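Local coordinates for putative transcription regulator (Lactobacillus plantarum WCFS1, PDB 3COL), which probably acts as a TetR-family transcription regulator, binding DNA through an N-terminal helix-turn-helix domain, at residues A[88-93]-A[180-185]. Sequence-based numbering, arbitrary orientation. Where two conformers were deposited one is given.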
# COMPACT_ATOMS: atom_id res chain seq x y z
N ARG A 88 17.03 14.01 -11.15
CA ARG A 88 16.64 14.13 -9.75
C ARG A 88 15.56 13.12 -9.34
O ARG A 88 15.60 12.62 -8.24
CB ARG A 88 16.16 15.56 -9.41
CG ARG A 88 17.27 16.59 -9.44
CD ARG A 88 16.74 17.92 -8.92
NE ARG A 88 16.18 18.73 -9.99
CZ ARG A 88 15.33 19.74 -9.82
NH1 ARG A 88 14.92 20.43 -10.88
NH2 ARG A 88 14.90 20.05 -8.60
N ILE A 89 14.59 12.85 -10.22
CA ILE A 89 13.61 11.78 -9.98
C ILE A 89 14.30 10.40 -9.81
O ILE A 89 13.98 9.65 -8.89
CB ILE A 89 12.47 11.75 -11.06
CG1 ILE A 89 11.60 12.98 -10.91
CG2 ILE A 89 11.54 10.47 -10.90
CD1 ILE A 89 10.60 13.17 -12.04
N ARG A 90 15.24 10.08 -10.68
CA ARG A 90 15.95 8.82 -10.57
C ARG A 90 16.71 8.71 -9.25
O ARG A 90 16.65 7.67 -8.58
CB ARG A 90 16.88 8.60 -11.78
CG ARG A 90 17.41 7.16 -11.87
CD ARG A 90 18.39 6.97 -13.04
NE ARG A 90 19.66 7.65 -12.77
CZ ARG A 90 20.01 8.82 -13.31
NH1 ARG A 90 19.21 9.44 -14.14
NH2 ARG A 90 21.19 9.37 -13.01
N LEU A 91 17.42 9.78 -8.88
CA LEU A 91 18.13 9.88 -7.60
C LEU A 91 17.17 9.67 -6.44
O LEU A 91 17.49 8.97 -5.48
CB LEU A 91 18.79 11.25 -7.44
CG LEU A 91 19.93 11.62 -8.42
CD1 LEU A 91 20.41 13.07 -8.12
CD2 LEU A 91 21.09 10.60 -8.38
N TYR A 92 16.00 10.31 -6.54
CA TYR A 92 14.99 10.15 -5.48
C TYR A 92 14.52 8.71 -5.32
O TYR A 92 14.50 8.17 -4.23
CB TYR A 92 13.81 11.10 -5.71
CG TYR A 92 12.67 10.86 -4.75
CD1 TYR A 92 12.84 11.01 -3.38
CD2 TYR A 92 11.44 10.45 -5.22
CE1 TYR A 92 11.79 10.77 -2.51
CE2 TYR A 92 10.40 10.19 -4.37
CZ TYR A 92 10.59 10.35 -3.02
OH TYR A 92 9.52 10.11 -2.17
N VAL A 93 14.08 8.10 -6.42
CA VAL A 93 13.53 6.78 -6.36
C VAL A 93 14.61 5.78 -5.97
O VAL A 93 14.34 4.82 -5.27
CB VAL A 93 12.86 6.39 -7.71
CG1 VAL A 93 12.26 4.98 -7.62
CG2 VAL A 93 11.75 7.41 -8.06
N TYR A 180 16.46 -9.15 -8.56
CA TYR A 180 16.21 -7.98 -9.43
C TYR A 180 17.11 -6.85 -9.05
O TYR A 180 17.49 -6.72 -7.90
CB TYR A 180 14.74 -7.51 -9.31
CG TYR A 180 13.80 -8.62 -9.70
CD1 TYR A 180 13.50 -8.87 -11.07
CD2 TYR A 180 13.23 -9.45 -8.71
CE1 TYR A 180 12.67 -9.93 -11.43
CE2 TYR A 180 12.39 -10.50 -9.07
CZ TYR A 180 12.10 -10.74 -10.40
OH TYR A 180 11.26 -11.79 -10.68
N THR A 181 17.45 -6.01 -10.02
CA THR A 181 18.29 -4.87 -9.77
C THR A 181 17.40 -3.65 -9.61
O THR A 181 16.18 -3.71 -9.87
CB THR A 181 19.23 -4.63 -10.95
OG1 THR A 181 18.44 -4.43 -12.13
CG2 THR A 181 20.16 -5.84 -11.15
N PHE A 182 17.98 -2.55 -9.14
CA PHE A 182 17.24 -1.32 -9.09
C PHE A 182 16.76 -1.00 -10.52
O PHE A 182 15.67 -0.54 -10.69
CB PHE A 182 18.11 -0.17 -8.57
CG PHE A 182 17.49 1.20 -8.80
CD1 PHE A 182 16.37 1.59 -8.07
CD2 PHE A 182 18.01 2.08 -9.75
CE1 PHE A 182 15.75 2.84 -8.29
CE2 PHE A 182 17.39 3.35 -9.97
CZ PHE A 182 16.26 3.72 -9.24
N GLY A 183 17.61 -1.23 -11.53
CA GLY A 183 17.25 -0.97 -12.90
C GLY A 183 15.97 -1.73 -13.29
O GLY A 183 15.12 -1.21 -13.99
N ASP A 184 15.87 -3.00 -12.89
CA ASP A 184 14.66 -3.79 -13.23
C ASP A 184 13.37 -3.17 -12.63
O ASP A 184 12.34 -3.06 -13.31
CB ASP A 184 14.76 -5.23 -12.74
CG ASP A 184 15.90 -6.00 -13.39
OD1 ASP A 184 16.22 -5.74 -14.58
OD2 ASP A 184 16.48 -6.86 -12.69
N ILE A 185 13.43 -2.83 -11.34
CA ILE A 185 12.27 -2.30 -10.64
C ILE A 185 11.96 -0.87 -11.09
O ILE A 185 10.79 -0.50 -11.29
CB ILE A 185 12.52 -2.33 -9.11
CG1 ILE A 185 12.91 -3.74 -8.62
CG2 ILE A 185 11.32 -1.73 -8.33
CD1 ILE A 185 11.89 -4.87 -9.02
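The ring of Phe182 meets helix 85-102 obliquely, at the carbonyl oxygens of Arg90 and Val93. Its CE1 lies 3.9 Å from Val93 O, and its CZ lies 4.0 Å from Arg90 O. Elsewhere round the ring, Tyr97 packs edge-to-face and Phe186 lies nearly parallel, with the planes about 15° apart. Val93 CG1 comes within 4.1 Å of Phe182 CE1, and the two side chains cross at about a right angle. With chi1 at 167°, Phe182 CG stands opposite the backbone N and the ring reaches helix 85-102. Arg90 CG comes within 4.3 Å of Phe182 CE2 in the conformer given, a looser approach. The contact joins two helices of the all-helical C-terminal region, which in TetR-family proteins usually handles ligand binding and dimerisation. Phe182 is the first residue of helix 182-193. A capping box fixes this end: Asp184 N donates to Thr181 OG1 at 3.0 Å, and Thr181 N donates to Asp184 OD2 at 3.0 Å. The second bond is nearly straight (169°) but reaches the oxygen from above the carboxylate plane. Ile185, the next residue after Asp184, packs against Leu154 of the second subunit.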